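Local coordinates for uncharacterized protein (Shewanella oneidensis, PDB 3E8P) that probably hydrolyses medium- and long-chain fatty acyl-CoA thioesters to the free fatty acid and coenzyme A, as a hotdog-fold thioesterase, at residues K21-A24 with E25-Q29; V31-H34 with N35-G38; T73-V76 with L77-G81; T97-E100 with L101-L105. One frame throughout, in Å; residues are numbered along the deposited sequence.

Interaction 1 (K21-A24 with E25-Q29); sequences KRVA and EVFDQ
Val23 and Phe27 meet one turn apart on helix 14-29, a helix packed against the central helix 70-90 of the hotdog fold, and their side chains lie alongside each other, pointing the same way. From the backbone outward, Phe27 CB stands 3.8 Å from Val23 O. With CG anti to the carbonyl carbon and beside the backbone N (chi1 -80°), the ring leans back over the preceding turn, and CD1 comes within 3.3 Å of Val23 O. One atom further out, CE1 lies 3.9 Å from Val23 CG1, the valine branch next to its own carbonyl carbon. Elsewhere the ring touches Leu83 and, through CD2, Val79 of helix 70-90, and also Ile41 of strand 40-44, while Val23 reaches Leu83 and Phe86.

Beneath these side chains the helix is held by successive i to i+4 bonds. Phe27 N to Val23 O is nearly straight, with an angle of 173° at the hydrogen, whereas Asp28 N to Ala24 O is shorter but more bent, at 143°. The carboxylate of Asp28 turns away from the turn, and its OD1 accepts from Ile41 N, linking the helix end to strand 40-44. On the exposed side Arg22 and Val26 cross at a slant: Val26 CG2 approaches the guanidinium at 4.1 Å from Arg22 NE, and the same methyl sits 3.3 Å from Arg22 O.

Interaction 2 (V31-H34 with N35-G38); sequences VPFH and NLLG
Asn35 N donates to Val31 O at 3.1 Å, closing the first turn of helix 32-37, for which Val31 occupies the N-cap position. The Asn35 side chain folds back toward the start of that turn, CG swung to the side of its own backbone N (chi1 -67°); a water accepts from Val31 N and lies 3.0 Å from Asn35 OD1, to which it probably donates, while ND2 donates to Gln29 O at the end of the preceding helix. Leu36 follows, its N bonded to Pro32 O and its CD2 set obliquely against the Phe33 ring, 4.0 Å from Phe33 CD1. Leu37 makes the closer approach to that ring: its CD1 lies over one face, 3.8 Å from the centroid and displaced toward the rim, in a CH-pi contact, while CD2 comes 3.8 Å from Phe33 CE2. An alanine in place of Phe33 would remove the ring and is likely to leave the methyl groups of Leu36 and Leu37 without the surface on which they rest. Gly38 is the first residue beyond the helix, with a positive phi of 96°, its N reaching His34 O at 2.7 Å; any side chain there would be jammed against the preceding carbonyl oxygen.

The His34 ring, with Val31 CG1 centred over one face, is held through ND1 by Phe27 O and through NE2 by His69 of the second subunit. In the chain the short helix comes between helix 14-29 and strand 40-44; in space it packs on Thr75 and Val79 of helix 70-90 and against the second subunit.

Interaction 3 (T73-V76 with L77-G81); sequences TATV and LDVVG
Thr73 and Leu77 lie side by side and point the same way, the methyl CG2 of Thr73 meeting Leu77 CD1 at 3.9 Å. A first torsion of -69° sets Leu77 CG next to its own amide nitrogen, which lays the side chain back over the previous turn and brings CG to 3.3 Å from Thr73 O. Three residues further along the helix, Val76 CG1 meets Val80 CG2 at 4.2 Å, and the same Val80 methyl lies 3.3 Å from Val76 O. Val79 uses its CG2 likewise, 3.1 Å from Thr75 O, the oxygen that accepts from Val79 N.

These pairs fan out to different neighbours. Leu77 and Val80 both reach Met144, and Val76 and Val80 both touch Val51, so that this side lies on the sheet. Thr75 and Val79 turn instead to helix 32-37, meeting Phe33 and His34. The buried carboxylate of Asp78 points away from its own turn, its OD2 hydrogen-bonded to Thr110 and Tyr161, while Ala74 packs on Ala74 of the second subunit. A long buried helix lying along a curved antiparallel sheet is the hallmark of the hotdog fold.

Interaction 4 (T97-E100 with L101-L105); sequences TIEE and LQQRL
Ile98 and Gln102 run alongside each other on the outer side of helix 98-107, the methyl CG2 of Ile98 lying 3.7 Å from Gln102 OE1. The glutamine chain, directed away from its carbonyl carbon (chi1 -70°), extends from there, so that CG passes 3.2 Å from Ile98 O before the amide reaches the isoleucine. A valine in place of Gln102 would lack the amide and is likely to leave the Ile98 methyl without this neighbour and Arg22 of helix 14-29 without its contact here. Glu99 and Gln103 form a similar pair, pointing the same way with carboxylate and amide planes 55° apart; Glu99 OE2 and Gln103 NE2 are 3.7 Å apart, too far for a hydrogen bond.

Below the side chains, Ile98 O accepts from two amides: Gln102 N lies in its carbonyl plane, and Leu101 N stands well above it. Leu101 N also bonds to Thr97 O, so its hydrogen is shared between two carbonyls. Thr97 and Glu100 form a capping box at the start of the helix, in which Thr97 N donates to Glu100 OE1 at 2.9 Å, on the anti side of the carboxylate and 33° out of its plane. The reciprocal bond, from Glu100 N to Thr97 OG1, is less certain because the position of that hydroxyl is doubtful.

Further out, Leu101 packs on Val19, Val90 and Trp96. Arg104 lays its CG 3.2 Å from Glu100 O, and its guanidinium then binds Asn137 OD1 through NH2 and Val163 O through NH1.

Overall arrangement
From the N terminus, interaction 1 lies in the second half of helix 14-29, and interaction 2 follows directly on helix 32-37; backbone oxygens at the end of the first helix receive side-chain bonds from the second, closing the short link between them. Interaction 3, on the central helix 70-90, packs beneath both, and interactions 2 and 3 also face the second subunit. Interaction 4, on helix 98-107, returns to the other end of interaction 1 but stays about 10 Å from interactions 2 and 3 between nearest atoms. The four contacts are local and run in series, none nesting or crossing. Together they tie three outer helices to the central helix and its sheet.

Interaction 1 (K21-A24 with E25-Q29)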
# COMPACT_ATOMS: atom_id res chain seq x y z
N LYS A 21 0.46 17.88 -25.37
CA LYS A 21 1.61 17.76 -26.25
C LYS A 21 2.83 18.40 -25.58
O LYS A 21 3.95 17.91 -25.71
CB LYS A 21 1.33 18.43 -27.60
CG LYS A 21 2.43 18.18 -28.64
CD LYS A 21 2.13 18.84 -29.98
CE LYS A 21 0.96 18.18 -30.70
NZ LYS A 21 0.75 18.76 -32.07
N ARG A 22 2.59 19.50 -24.88
CA ARG A 22 3.66 20.21 -24.18
C ARG A 22 4.18 19.34 -23.04
O ARG A 22 5.39 19.19 -22.87
CB ARG A 22 3.12 21.54 -23.64
CG ARG A 22 4.07 22.28 -22.69
CD ARG A 22 5.23 22.95 -23.43
NE ARG A 22 6.36 23.23 -22.53
CZ ARG A 22 6.30 24.03 -21.47
NH1 ARG A 22 5.16 24.64 -21.15
NH2 ARG A 22 7.37 24.20 -20.71
N VAL A 23 3.26 18.77 -22.26
CA VAL A 23 3.64 17.93 -21.13
C VAL A 23 4.39 16.68 -21.59
O VAL A 23 5.36 16.27 -20.96
CB VAL A 23 2.40 17.49 -20.33
CG1 VAL A 23 2.83 16.56 -19.20
CG2 VAL A 23 1.69 18.70 -19.76
N ALA A 24 3.95 16.09 -22.70
CA ALA A 24 4.59 14.89 -23.24
C ALA A 24 6.04 15.19 -23.62
O ALA A 24 6.93 14.37 -23.40
CB ALA A 24 3.83 14.39 -24.46
N GLU A 25 6.26 16.38 -24.17
CA GLU A 25 7.59 16.82 -24.59
C GLU A 25 8.54 16.97 -23.40
O GLU A 25 9.70 16.54 -23.46
CB GLU A 25 7.50 18.16 -25.32
CG GLU A 25 8.22 18.21 -26.67
CD GLU A 25 9.73 18.07 -26.57
OE1 GLU A 25 10.23 16.94 -26.37
OE2 GLU A 25 10.44 19.10 -26.69
N VAL A 26 8.06 17.59 -22.33
CA VAL A 26 8.90 17.78 -21.15
C VAL A 26 9.35 16.45 -20.56
O VAL A 26 10.53 16.26 -20.28
CB VAL A 26 8.16 18.59 -20.05
CG1 VAL A 26 9.07 18.79 -18.86
CG2 VAL A 26 7.71 19.93 -20.60
N PHE A 27 8.41 15.52 -20.38
CA PHE A 27 8.75 14.22 -19.81
C PHE A 27 9.61 13.35 -20.71
O PHE A 27 10.41 12.55 -20.21
CB PHE A 27 7.48 13.44 -19.45
CG PHE A 27 6.86 13.86 -18.15
CD1 PHE A 27 6.34 15.15 -17.99
CD2 PHE A 27 6.78 12.97 -17.08
CE1 PHE A 27 5.75 15.53 -16.78
CE2 PHE A 27 6.20 13.34 -15.87
CZ PHE A 27 5.68 14.63 -15.72
N ASP A 28 9.47 13.50 -22.02
CA ASP A 28 10.25 12.69 -22.95
C ASP A 28 11.69 13.15 -23.20
O ASP A 28 12.56 12.34 -23.50
CB ASP A 28 9.53 12.57 -24.30
CG ASP A 28 10.20 11.59 -25.24
OD1 ASP A 28 10.14 10.36 -24.98
OD2 ASP A 28 10.81 12.03 -26.24
N GLN A 29 11.95 14.45 -23.06
CA GLN A 29 13.29 14.98 -23.31
C GLN A 29 13.87 15.88 -22.22
O GLN A 29 15.09 15.95 -22.06
CB GLN A 29 13.31 15.75 -24.64
CG GLN A 29 13.05 14.89 -25.88
CD GLN A 29 14.15 13.87 -26.15
OE1 GLN A 29 13.99 12.96 -26.97
NE2 GLN A 29 15.29 14.03 -25.47

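Interaction 2 (V31-H34 with N35-G38)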
# COMPACT_ATOMS: atom_id res chain seq x y z
N VAL A 31 13.65 15.68 -18.81
CA VAL A 31 13.68 15.12 -17.47
C VAL A 31 14.96 14.31 -17.40
O VAL A 31 15.04 13.21 -17.94
CB VAL A 31 12.47 14.21 -17.18
CG1 VAL A 31 12.60 13.61 -15.79
CG2 VAL A 31 11.17 15.01 -17.27
N PRO A 32 15.99 14.85 -16.73
CA PRO A 32 17.27 14.16 -16.59
C PRO A 32 17.22 12.67 -16.25
O PRO A 32 17.90 11.87 -16.88
CB PRO A 32 17.99 14.99 -15.53
CG PRO A 32 17.53 16.38 -15.85
CD PRO A 32 16.04 16.19 -16.11
N PHE A 33 16.41 12.29 -15.26
CA PHE A 33 16.36 10.88 -14.89
C PHE A 33 15.74 9.99 -15.97
O PHE A 33 16.07 8.82 -16.06
CB PHE A 33 15.60 10.68 -13.57
CG PHE A 33 15.79 9.30 -12.97
CD1 PHE A 33 17.08 8.78 -12.77
CD2 PHE A 33 14.69 8.51 -12.62
CE1 PHE A 33 17.27 7.51 -12.22
CE2 PHE A 33 14.87 7.22 -12.07
CZ PHE A 33 16.16 6.73 -11.88
N HIS A 34 14.84 10.54 -16.78
CA HIS A 34 14.22 9.76 -17.86
C HIS A 34 15.23 9.58 -18.97
O HIS A 34 15.25 8.55 -19.64
CB HIS A 34 12.97 10.46 -18.41
CG HIS A 34 11.86 10.61 -17.41
ND1 HIS A 34 10.72 11.33 -17.67
CD2 HIS A 34 11.75 10.16 -16.14
CE1 HIS A 34 9.95 11.33 -16.60
NE2 HIS A 34 10.55 10.63 -15.65
N ASN A 35 16.08 10.59 -19.16
CA ASN A 35 17.11 10.53 -20.19
C ASN A 35 18.23 9.58 -19.77
O ASN A 35 18.90 9.01 -20.61
CB ASN A 35 17.65 11.93 -20.48
CG ASN A 35 16.60 12.84 -21.13
OD1 ASN A 35 15.83 12.40 -21.97
ND2 ASN A 35 16.58 14.11 -20.74
N LEU A 36 18.41 9.40 -18.47
CA LEU A 36 19.44 8.50 -17.98
C LEU A 36 18.99 7.05 -18.17
O LEU A 36 19.80 6.18 -18.50
CB LEU A 36 19.72 8.75 -16.50
CG LEU A 36 20.77 7.83 -15.85
CD1 LEU A 36 22.18 8.20 -16.33
CD2 LEU A 36 20.68 7.95 -14.34
N LEU A 37 17.70 6.80 -17.97
CA LEU A 37 17.15 5.46 -18.12
C LEU A 37 16.74 5.14 -19.55
O LEU A 37 16.82 4.00 -19.98
CB LEU A 37 15.95 5.26 -17.18
CG LEU A 37 16.23 4.76 -15.76
CD1 LEU A 37 17.23 5.67 -15.08
CD2 LEU A 37 14.92 4.70 -14.96
N GLY A 38 16.29 6.17 -20.27
CA GLY A 38 15.84 5.98 -21.64
C GLY A 38 14.33 5.82 -21.69
O GLY A 38 13.77 5.20 -22.59
O HOH W 1 13.30 13.37 -20.58

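Interaction 3 (T73-V76 with L77-G81)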
# COMPACT_ATOMS: atom_id res chain seq x y z
N THR A 73 11.15 -0.65 -12.70
CA THR A 73 9.73 -0.97 -12.79
C THR A 73 8.92 0.06 -11.98
O THR A 73 7.91 0.57 -12.46
CB THR A 73 9.47 -2.38 -12.27
OG1 THR A 73 10.15 -3.33 -13.11
CG2 THR A 73 8.00 -2.69 -12.28
N ALA A 74 9.39 0.36 -10.77
CA ALA A 74 8.71 1.33 -9.92
C ALA A 74 8.75 2.73 -10.54
O ALA A 74 7.78 3.47 -10.45
CB ALA A 74 9.35 1.35 -8.54
N THR A 75 9.87 3.07 -11.18
CA THR A 75 10.01 4.39 -11.81
C THR A 75 8.99 4.55 -12.94
O THR A 75 8.29 5.57 -13.01
CB THR A 75 11.45 4.59 -12.39
OG1 THR A 75 12.40 4.59 -11.32
CG2 THR A 75 11.57 5.91 -13.13
N VAL A 76 8.89 3.54 -13.80
CA VAL A 76 7.94 3.58 -14.91
C VAL A 76 6.48 3.64 -14.44
O VAL A 76 5.69 4.43 -14.94
CB VAL A 76 8.10 2.35 -15.83
CG1 VAL A 76 7.07 2.40 -16.97
CG2 VAL A 76 9.51 2.31 -16.39
N LEU A 77 6.14 2.81 -13.47
CA LEU A 77 4.77 2.79 -12.97
C LEU A 77 4.36 4.13 -12.37
O LEU A 77 3.22 4.56 -12.55
CB LEU A 77 4.60 1.67 -11.93
CG LEU A 77 4.67 0.24 -12.47
CD1 LEU A 77 4.80 -0.75 -11.31
CD2 LEU A 77 3.44 -0.05 -13.29
N ASP A 78 5.28 4.79 -11.66
CA ASP A 78 4.99 6.09 -11.04
C ASP A 78 4.75 7.18 -12.08
O ASP A 78 3.82 7.99 -11.97
CB ASP A 78 6.12 6.53 -10.11
CG ASP A 78 5.76 7.76 -9.28
OD1 ASP A 78 6.67 8.48 -8.83
OD2 ASP A 78 4.55 8.01 -9.07
N VAL A 79 5.60 7.20 -13.10
CA VAL A 79 5.50 8.17 -14.19
C VAL A 79 4.21 7.95 -14.98
O VAL A 79 3.53 8.92 -15.35
CB VAL A 79 6.71 8.05 -15.14
CG1 VAL A 79 6.53 9.01 -16.32
CG2 VAL A 79 8.00 8.35 -14.37
N VAL A 80 3.87 6.69 -15.25
CA VAL A 80 2.63 6.38 -15.96
C VAL A 80 1.48 6.92 -15.12
O VAL A 80 0.55 7.55 -15.64
CB VAL A 80 2.43 4.86 -16.14
CG1 VAL A 80 0.96 4.57 -16.47
CG2 VAL A 80 3.32 4.32 -17.25
N GLY A 81 1.54 6.67 -13.82
CA GLY A 81 0.48 7.11 -12.92
C GLY A 81 0.31 8.62 -12.87
O GLY A 81 -0.82 9.11 -12.84

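Interaction 4 (T97-E100 with L101-L105)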
# COMPACT_ATOMS: atom_id res chain seq x y z
N THR A 97 -7.95 27.07 -18.86
CA THR A 97 -7.19 28.08 -19.60
C THR A 97 -5.76 27.55 -19.58
O THR A 97 -5.37 26.86 -18.64
CB THR A 97 -7.25 29.47 -18.93
OG1 THR A 97 -6.33 29.50 -17.82
CG2 THR A 97 -8.65 29.76 -18.42
N ILE A 98 -4.98 27.88 -20.60
CA ILE A 98 -3.61 27.39 -20.69
C ILE A 98 -2.81 27.43 -19.39
O ILE A 98 -2.33 26.40 -18.93
CB ILE A 98 -2.82 28.15 -21.76
CG1 ILE A 98 -3.57 28.11 -23.10
CG2 ILE A 98 -1.44 27.53 -21.92
CD1 ILE A 98 -4.76 29.06 -23.18
N GLU A 99 -2.66 28.61 -18.80
CA GLU A 99 -1.89 28.73 -17.56
C GLU A 99 -2.59 28.10 -16.37
O GLU A 99 -1.95 27.70 -15.39
CB GLU A 99 -1.58 30.20 -17.25
CG GLU A 99 -2.79 31.06 -16.92
CD GLU A 99 -2.42 32.51 -16.67
OE1 GLU A 99 -1.83 33.14 -17.58
OE2 GLU A 99 -2.72 33.02 -15.57
N GLU A 100 -3.91 28.01 -16.45
CA GLU A 100 -4.72 27.42 -15.38
C GLU A 100 -4.33 25.94 -15.24
O GLU A 100 -4.39 25.37 -14.16
CB GLU A 100 -6.20 27.57 -15.73
CG GLU A 100 -7.18 27.19 -14.63
CD GLU A 100 -8.63 27.46 -15.04
OE1 GLU A 100 -9.04 27.00 -16.13
OE2 GLU A 100 -9.36 28.12 -14.27
N LEU A 101 -3.92 25.34 -16.35
CA LEU A 101 -3.50 23.94 -16.35
C LEU A 101 -2.00 23.85 -16.11
O LEU A 101 -1.51 22.84 -15.62
CB LEU A 101 -3.86 23.26 -17.67
CG LEU A 101 -5.30 22.75 -17.79
CD1 LEU A 101 -5.55 22.20 -19.18
CD2 LEU A 101 -5.55 21.67 -16.74
N GLN A 102 -1.27 24.90 -16.47
CA GLN A 102 0.17 24.91 -16.27
C GLN A 102 0.48 25.08 -14.79
O GLN A 102 1.50 24.61 -14.29
CB GLN A 102 0.83 26.03 -17.09
CG GLN A 102 0.80 25.76 -18.60
CD GLN A 102 1.60 26.78 -19.39
OE1 GLN A 102 1.26 27.97 -19.41
NE2 GLN A 102 2.66 26.32 -20.05
N GLN A 103 -0.41 25.77 -14.08
CA GLN A 103 -0.25 25.96 -12.65
C GLN A 103 -0.56 24.62 -12.00
O GLN A 103 0.01 24.27 -10.96
CB GLN A 103 -1.22 27.03 -12.13
CG GLN A 103 -0.83 28.44 -12.54
CD GLN A 103 -1.83 29.48 -12.08
OE1 GLN A 103 -2.23 29.50 -10.91
NE2 GLN A 103 -2.25 30.35 -12.99
N ARG A 104 -1.45 23.87 -12.62
CA ARG A 104 -1.83 22.55 -12.13
C ARG A 104 -0.63 21.61 -12.27
O ARG A 104 -0.31 20.87 -11.34
CB ARG A 104 -3.01 22.00 -12.94
CG ARG A 104 -4.35 22.61 -12.58
CD ARG A 104 -4.86 22.09 -11.26
NE ARG A 104 -6.20 22.57 -10.95
CZ ARG A 104 -7.16 21.83 -10.40
NH1 ARG A 104 -6.92 20.56 -10.11
NH2 ARG A 104 -8.35 22.35 -10.16
N LEU A 105 0.03 21.66 -13.42
CA LEU A 105 1.17 20.80 -13.66
C LEU A 105 2.27 21.02 -12.63
O LEU A 105 3.04 20.10 -12.33
CB LEU A 105 1.73 21.05 -15.06
CG LEU A 105 2.83 20.09 -15.51
CD1 LEU A 105 2.30 18.67 -15.57
CD2 LEU A 105 3.35 20.54 -16.87